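Local coordinates for protein syndapin (Drosophila melanogaster, PDB 3I2W) that probably takes part in endocytosis and the internalisation of plasma membrane proteins through a dimeric, phospholipid-binding F-BAR domain, the part described here, at residues P7-Y10 / K11-T14; L110-K114 / E115-L119; S213-E216 / K217-F221. All blocks are in the same frame, centred on the assembly; numbering follows the deposited sequence.

Following the chain from its N terminus, interaction 1 covers the turn from Gly-8 to Lys-11 that leads into helix 11-58, interaction 2 the passage from strand 112-113 into helix 114-159, and interaction 3 two successive turns within helix 169-240. Each is local, closes no long loop, and lies in series with the others, without nesting or crossing. They nevertheless touch one another in the middle of the F-BAR helix bundle. The backbone O of Thr-14 packs on Arg-116 CG, joining interactions 1 and 2; Thr-13 packs on Phe-215 and Cys-218, joining 1 and 3; Leu-119 packs on Cys-218, joining 2 and 3. Interactions 1 and 3 also touch the second subunit.

Interaction 1: P7-Y10 / K11-T14; sequences PGNY and KRTT
Tyr-10 and Lys-11 lie side by side where a type I beta turn, Gly-8 to Lys-11, leads the chain into helix 11-58 of the F-BAR domain. The aliphatic part of the lysine runs along the phenol ring in an off-centre CH-pi contact, CG of Lys-11 standing 4.1 Å from the centroid of the Tyr-10 ring, although the exact place of this CG is doubtful because the model crowds it against Gly-8 O. Bends at chi2 and chi3 keep this chain beside the ring as far as the hydroxyl end. The tyrosine CG sits between its own backbone N and carbonyl carbon (chi1 52°), which folds the ring back over the turn. At the ring's edge, near its plane, CG2 of Thr-14 comes within 4.0 Å of Tyr-10 CD2. The carbonyl of the same tyrosine accepts from the helix: Thr-14 N donates to Tyr-10 O over 3.2 Å, in the carbonyl plane, while the bond from Thr-13 N is weak. Gly-8 has a positive phi, a conformation that favours glycine.

Further out, the Tyr-10 ring stacks with Phe-123 of helix 114-159, and Asn-9 ND2 is hydrogen-bonded to Ser-3 O. Asn-9 and Arg-12 point the same way, the amide and guanidinium planes 72° apart, with Asn-9 CG at the guanidinium edge. That guanidinium crosses to the second subunit, where Arg-12 NE bonds His-275 ND1 and Arg-12 NH2 bonds Asn-274 O.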
loop_
_atom_site.group_PDB
_atom_site.type_symbol
_atom_site.label_atom_id
_atom_site.label_comp_id
_atom_site.label_asym_id
_atom_site.label_seq_id
_atom_site.Cartn_x
_atom_site.Cartn_y
_atom_site.Cartn_z
ATOM N N PRO B 7 42.679 21.831 11.982
ATOM C CA PRO B 7 43.124 20.423 12.131
ATOM C C PRO B 7 42.004 19.480 12.541
ATOM O O PRO B 7 41.149 19.829 13.371
ATOM C CB PRO B 7 44.174 20.473 13.262
ATOM C CG PRO B 7 44.604 21.857 13.331
ATOM C CD PRO B 7 43.422 22.737 12.873
ATOM N N GLY B 8 42.005 18.295 11.960
ATOM C CA GLY B 8 40.977 17.306 12.253
ATOM C C GLY B 8 39.639 17.497 11.553
ATOM O O GLY B 8 38.834 16.600 11.511
ATOM N N ASN B 9 39.384 18.665 11.012
ATOM C CA ASN B 9 38.068 18.969 10.536
ATOM C C ASN B 9 37.679 18.338 9.226
ATOM O O ASN B 9 36.557 18.508 8.805
ATOM C CB ASN B 9 37.866 20.475 10.479
ATOM C CG ASN B 9 37.328 21.018 11.777
ATOM O OD1 ASN B 9 36.973 20.268 12.663
ATOM N ND2 ASN B 9 37.244 22.317 11.891
ATOM N N TYR B 10 38.580 17.584 8.604
ATOM C CA TYR B 10 38.270 16.858 7.387
ATOM C C TYR B 10 37.379 15.709 7.701
ATOM O O TYR B 10 36.957 14.976 6.821
ATOM C CB TYR B 10 39.519 16.307 6.763
ATOM C CG TYR B 10 40.370 15.514 7.709
ATOM C CD1 TYR B 10 41.444 16.087 8.362
ATOM C CD2 TYR B 10 40.104 14.209 7.952
ATOM C CE1 TYR B 10 42.228 15.357 9.236
ATOM C CE2 TYR B 10 40.883 13.481 8.804
ATOM C CZ TYR B 10 41.942 14.048 9.448
ATOM O OH TYR B 10 42.681 13.257 10.304
ATOM N N LYS B 11 37.044 15.564 8.964
ATOM C CA LYS B 11 36.322 14.408 9.384
ATOM C C LYS B 11 34.857 14.451 9.010
ATOM O O LYS B 11 34.238 13.414 8.897
ATOM C CB LYS B 11 36.558 14.163 10.856
ATOM C CG LYS B 11 38.025 13.960 11.133
ATOM C CD LYS B 11 38.344 12.913 12.258
ATOM C CE LYS B 11 39.560 13.390 13.102
ATOM N NZ LYS B 11 40.193 12.273 13.787
ATOM N N ARG B 12 34.306 15.637 8.769
ATOM C CA ARG B 12 32.963 15.709 8.178
ATOM C C ARG B 12 32.990 15.057 6.827
ATOM O O ARG B 12 32.140 14.279 6.562
ATOM C CB ARG B 12 32.412 17.119 8.117
ATOM C CG ARG B 12 32.750 17.889 9.416
ATOM C CD ARG B 12 31.766 18.990 9.842
ATOM N NE ARG B 12 31.835 20.177 8.992
ATOM C CZ ARG B 12 32.738 21.137 9.133
ATOM N NH1 ARG B 12 33.662 21.057 10.081
ATOM N NH2 ARG B 12 32.718 22.182 8.321
ATOM N N THR B 13 34.033 15.235 6.034
ATOM C CA THR B 13 34.063 14.608 4.725
ATOM C C THR B 13 34.222 13.103 4.800
ATOM O O THR B 13 33.577 12.373 4.044
ATOM C CB THR B 13 35.102 15.250 3.844
ATOM O OG1 THR B 13 34.735 16.610 3.655
ATOM C CG2 THR B 13 35.124 14.631 2.484
ATOM N N THR B 14 35.080 12.631 5.695
ATOM C CA THR B 14 35.289 11.219 5.784
ATOM C C THR B 14 34.036 10.610 6.411
ATOM O O THR B 14 33.606 9.556 5.997
ATOM C CB THR B 14 36.558 10.817 6.575
ATOM O OG1 THR B 14 36.434 11.221 7.923
ATOM C CG2 THR B 14 37.749 11.506 6.074
#

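Interaction 2: L110-K114 / E115-L119; sequences LMQIK and ERKDL
Two nearly straight bonds, Lys-117 N to Ile-113 O at 3.0 Å and Asp-118 N to Lys-114 O at 2.9 Å, carry the backbone directly from strand 112-113 into a regular first helical turn. Ile-113 occupies the N-cap position, and its carbonyl oxygen takes a second, weak bond from Arg-116 N.

The charged contact here joins Lys-114 and Asp-118, one helical turn apart. Lys-114 extends from a CG anti to the backbone N (chi1 -176°) and bends at chi4, which turns the ammonium group in toward the aspartate. NZ of Lys-114 then meets OD2 of Asp-118 at 3.2 Å, a hydrogen-bonded salt bridge that uses the syn lone pair of the carboxylate. The lysine chain rides close to the same oxygen, with Lys-114 CG 3.5 Å from Asp-118 OD2.

The setting is a short antiparallel beta-hairpin, strands 108-109 and 112-113, that joins helix 63-105 to helix 114-159. Glu-115 bends at chi2 (71°) and folds its carboxylate back toward this hairpin, where OE1 bonds His-107 N. Lying in the first turn, this glutamate is also placed where its negative charge would probably favour the helix N terminus. On the way, Glu-115 OE1 passes 3.4 Å from Ile-113 CG2, the two side chains crossing at about a right angle. Gln-112 lies obliquely across Lys-117, its CD 3.5 Å from the lysine CD, so the contact is with the aliphatic chain. Arg-116 extends away from the hairpin, making salt bridges through NH1 to Glu-18 and through NE to Glu-120.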
loop_
_atom_site.group_PDB
_atom_site.type_symbol
_atom_site.label_atom_id
_atom_site.label_comp_id
_atom_site.label_asym_id
_atom_site.label_seq_id
_atom_site.Cartn_x
_atom_site.Cartn_y
_atom_site.Cartn_z
ATOM N N LEU B 110 38.758 -4.497 10.675
ATOM C CA LEU B 110 39.241 -3.779 11.843
ATOM C C LEU B 110 38.197 -2.842 12.408
ATOM O O LEU B 110 38.537 -1.708 12.780
ATOM C CB LEU B 110 40.542 -3.004 11.515
ATOM C CG LEU B 110 41.699 -3.950 11.137
ATOM C CD1 LEU B 110 42.729 -3.291 10.272
ATOM C CD2 LEU B 110 42.359 -4.546 12.394
HETATM N N MSE B 111 36.962 -3.344 12.521
HETATM C CA MSE B 111 35.831 -2.557 12.993
HETATM C C MSE B 111 35.738 -1.170 12.343
HETATM O O MSE B 111 35.307 -0.210 12.947
HETATM C CB MSE B 111 35.782 -2.492 14.502
HETATM C CG MSE B 111 35.361 -3.820 15.093
HETATM SE SE MSE B 111 35.488 -3.935 16.899
HETATM C CE MSE B 111 34.260 -2.869 17.535
ATOM N N GLN B 112 36.126 -1.093 11.079
ATOM C CA GLN B 112 36.045 0.142 10.318
ATOM C C GLN B 112 35.554 -0.152 8.919
ATOM O O GLN B 112 35.479 -1.324 8.512
ATOM C CB GLN B 112 37.405 0.773 10.222
ATOM C CG GLN B 112 37.686 1.739 11.350
ATOM C CD GLN B 112 39.200 1.817 11.714
ATOM O OE1 GLN B 112 39.977 0.800 11.660
ATOM N NE2 GLN B 112 39.621 3.035 12.123
ATOM N N ILE B 113 35.162 0.903 8.213
ATOM C CA ILE B 113 34.965 0.836 6.772
ATOM C C ILE B 113 36.252 1.311 6.157
ATOM O O ILE B 113 36.639 2.481 6.293
ATOM C CB ILE B 113 33.854 1.736 6.291
ATOM C CG1 ILE B 113 32.527 1.203 6.804
ATOM C CG2 ILE B 113 33.856 1.807 4.777
ATOM C CD1 ILE B 113 31.355 1.906 6.250
ATOM N N LYS B 114 36.919 0.387 5.502
ATOM C CA LYS B 114 38.202 0.618 4.975
ATOM C C LYS B 114 38.258 1.849 4.112
ATOM O O LYS B 114 39.185 2.597 4.212
ATOM C CB LYS B 114 38.573 -0.621 4.186
ATOM C CG LYS B 114 39.948 -0.641 3.604
ATOM C CD LYS B 114 40.220 -2.019 3.064
ATOM C CE LYS B 114 41.346 -1.985 2.025
ATOM N NZ LYS B 114 42.452 -1.197 2.593
ATOM N N GLU B 115 37.272 2.099 3.273
ATOM C CA GLU B 115 37.297 3.308 2.494
ATOM C C GLU B 115 37.337 4.553 3.346
ATOM O O GLU B 115 37.993 5.521 2.986
ATOM C CB GLU B 115 36.165 3.363 1.467
ATOM C CG GLU B 115 36.262 2.254 0.381
ATOM C CD GLU B 115 35.960 0.837 0.921
ATOM O OE1 GLU B 115 35.643 0.677 2.112
ATOM O OE2 GLU B 115 36.012 -0.142 0.149
ATOM N N ARG B 116 36.688 4.543 4.495
ATOM C CA ARG B 116 36.834 5.671 5.423
ATOM C C ARG B 116 38.219 5.767 6.084
ATOM O O ARG B 116 38.859 6.814 6.080
ATOM C CB ARG B 116 35.749 5.584 6.478
ATOM C CG ARG B 116 35.495 6.869 7.207
ATOM C CD ARG B 116 34.493 6.643 8.321
ATOM N NE ARG B 116 34.624 7.699 9.310
ATOM C CZ ARG B 116 33.756 7.995 10.262
ATOM N NH1 ARG B 116 32.633 7.335 10.401
ATOM N NH2 ARG B 116 34.007 9.000 11.056
ATOM N N LYS B 117 38.677 4.662 6.645
ATOM C CA LYS B 117 39.919 4.606 7.405
ATOM C C LYS B 117 41.086 5.006 6.561
ATOM O O LYS B 117 41.910 5.772 7.005
ATOM C CB LYS B 117 40.146 3.176 7.860
ATOM C CG LYS B 117 41.509 2.903 8.433
ATOM C CD LYS B 117 41.649 3.420 9.854
ATOM C CE LYS B 117 43.101 3.761 10.215
ATOM N NZ LYS B 117 43.090 4.174 11.641
ATOM N N ASP B 118 41.142 4.497 5.327
ATOM C CA ASP B 118 42.202 4.820 4.404
ATOM C C ASP B 118 42.259 6.292 4.130
ATOM O O ASP B 118 43.321 6.875 4.112
ATOM C CB ASP B 118 42.010 4.129 3.081
ATOM C CG ASP B 118 42.332 2.665 3.122
ATOM O OD1 ASP B 118 42.994 2.204 4.067
ATOM O OD2 ASP B 118 41.889 1.927 2.208
ATOM N N LEU B 119 41.125 6.912 3.882
ATOM C CA LEU B 119 41.166 8.312 3.572
ATOM C C LEU B 119 41.359 9.223 4.749
ATOM O O LEU B 119 41.651 10.397 4.577
ATOM C CB LEU B 119 39.912 8.724 2.865
ATOM C CG LEU B 119 40.313 8.638 1.442
ATOM C CD1 LEU B 119 40.219 7.137 1.114
ATOM C CD2 LEU B 119 39.293 9.351 0.786
#

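Interaction 3: S213-E216 / K217-F221; sequences SVFE and KCQTF
Phe-215 and Gln-219, one helical turn apart, meet face-on: CG of Gln-219 stands over one face of the phenyl ring, 3.9 Å from the centroid of the Phe-215 ring. The amide plane is tilted only 28° from that of the ring, and Gln-219 CD lies 3.6 Å from Phe-215 CE2. A bend at chi2 (-81°) lays the glutamine over the CE2 and CZ side of that face. On another side, the carboxylate of Glu-216 stands 76° from the amide plane, its OE1 3.5 Å from Gln-219 CB. An alanine in place of Gln-219 would lose CG and the amide, and is likely to leave that ring face without its CH-pi partner.

These side chains sit on the F-BAR helix 169-240, where Phe-215 packs on Gly-276 and Gln-219 on Leu-268, both of the second subunit. Glu-216 O is gripped twice, by Thr-220 N at 2.8 Å and by Thr-220 OG1 at 3.0 Å, from opposite faces of the carbonyl plane. A water links Ser-213 O to Lys-217 NZ. Phe-215 and the CG of Gln-219 thus put nonpolar surface toward the second subunit, while the exposed Thr-220, Ser-213 and Lys-217 make the hydroxyl and water-mediated bonds.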
loop_
_atom_site.group_PDB
_atom_site.type_symbol
_atom_site.label_atom_id
_atom_site.label_comp_id
_atom_site.label_asym_id
_atom_site.label_seq_id
_atom_site.Cartn_x
_atom_site.Cartn_y
_atom_site.Cartn_z
ATOM N N SER B 213 43.669 17.644 -2.929
ATOM C CA SER B 213 43.871 16.563 -3.773
ATOM C C SER B 213 43.169 15.400 -3.136
ATOM O O SER B 213 42.572 14.591 -3.825
ATOM C CB SER B 213 45.354 16.364 -3.846
ATOM O OG SER B 213 45.602 15.151 -4.453
ATOM N N VAL B 214 43.256 15.314 -1.812
ATOM C CA VAL B 214 42.601 14.252 -1.018
ATOM C C VAL B 214 41.111 14.474 -1.026
ATOM O O VAL B 214 40.370 13.527 -1.139
ATOM C CB VAL B 214 43.072 14.239 0.430
ATOM C CG1 VAL B 214 42.322 13.231 1.211
ATOM C CG2 VAL B 214 44.496 13.859 0.476
ATOM N N PHE B 215 40.684 15.730 -0.937
ATOM C CA PHE B 215 39.293 16.067 -0.885
ATOM C C PHE B 215 38.616 15.663 -2.157
ATOM O O PHE B 215 37.482 15.232 -2.153
ATOM C CB PHE B 215 39.150 17.556 -0.765
ATOM C CG PHE B 215 37.731 18.026 -0.657
ATOM C CD1 PHE B 215 36.978 17.766 0.482
ATOM C CD2 PHE B 215 37.162 18.775 -1.663
ATOM C CE1 PHE B 215 35.678 18.210 0.591
ATOM C CE2 PHE B 215 35.865 19.279 -1.542
ATOM C CZ PHE B 215 35.120 18.985 -0.437
ATOM N N GLU B 216 39.314 15.801 -3.266
ATOM C CA GLU B 216 38.659 15.600 -4.523
ATOM C C GLU B 216 38.522 14.104 -4.779
ATOM O O GLU B 216 37.563 13.680 -5.462
ATOM C CB GLU B 216 39.324 16.391 -5.650
ATOM C CG GLU B 216 38.828 17.855 -5.741
ATOM C CD GLU B 216 37.298 18.004 -5.983
ATOM O OE1 GLU B 216 36.732 17.137 -6.708
ATOM O OE2 GLU B 216 36.653 18.981 -5.457
ATOM N N LYS B 217 39.421 13.305 -4.210
ATOM C CA LYS B 217 39.253 11.877 -4.233
ATOM C C LYS B 217 37.886 11.505 -3.633
ATOM O O LYS B 217 37.196 10.551 -4.100
ATOM C CB LYS B 217 40.346 11.186 -3.433
ATOM C CG LYS B 217 41.624 10.854 -4.209
ATOM C CD LYS B 217 42.857 10.591 -3.281
ATOM C CE LYS B 217 44.185 10.139 -4.045
ATOM N NZ LYS B 217 44.583 11.291 -4.942
ATOM N N CYS B 218 37.509 12.271 -2.609
ATOM C CA CYS B 218 36.332 12.026 -1.867
ATOM C C CYS B 218 35.159 12.480 -2.663
ATOM O O CYS B 218 34.231 11.728 -2.852
ATOM C CB CYS B 218 36.399 12.742 -0.547
ATOM S SG CYS B 218 37.586 11.907 0.554
ATOM N N GLN B 219 35.178 13.714 -3.121
ATOM C CA GLN B 219 34.162 14.185 -4.025
ATOM C C GLN B 219 33.946 13.199 -5.183
ATOM O O GLN B 219 32.837 12.934 -5.565
ATOM C CB GLN B 219 34.510 15.576 -4.562
ATOM C CG GLN B 219 34.658 16.591 -3.494
ATOM C CD GLN B 219 33.371 17.156 -3.013
ATOM O OE1 GLN B 219 32.950 18.230 -3.454
ATOM N NE2 GLN B 219 32.702 16.444 -2.110
ATOM N N THR B 220 34.982 12.621 -5.736
ATOM C CA THR B 220 34.750 11.723 -6.860
ATOM C C THR B 220 33.968 10.482 -6.458
ATOM O O THR B 220 33.066 10.080 -7.138
ATOM C CB THR B 220 36.075 11.377 -7.539
ATOM O OG1 THR B 220 36.593 12.579 -8.063
ATOM C CG2 THR B 220 35.905 10.488 -8.675
ATOM N N PHE B 221 34.313 9.876 -5.347
ATOM C CA PHE B 221 33.518 8.774 -4.874
ATOM C C PHE B 221 32.119 9.198 -4.601
ATOM O O PHE B 221 31.204 8.542 -5.024
ATOM C CB PHE B 221 34.054 8.212 -3.614
ATOM C CG PHE B 221 33.349 6.990 -3.195
ATOM C CD1 PHE B 221 33.353 5.879 -4.015
ATOM C CD2 PHE B 221 32.692 6.932 -1.992
ATOM C CE1 PHE B 221 32.705 4.726 -3.638
ATOM C CE2 PHE B 221 32.057 5.811 -1.604
ATOM C CZ PHE B 221 32.050 4.699 -2.424
HETATM O O HOH W 1 42.773 13.377 -6.211
#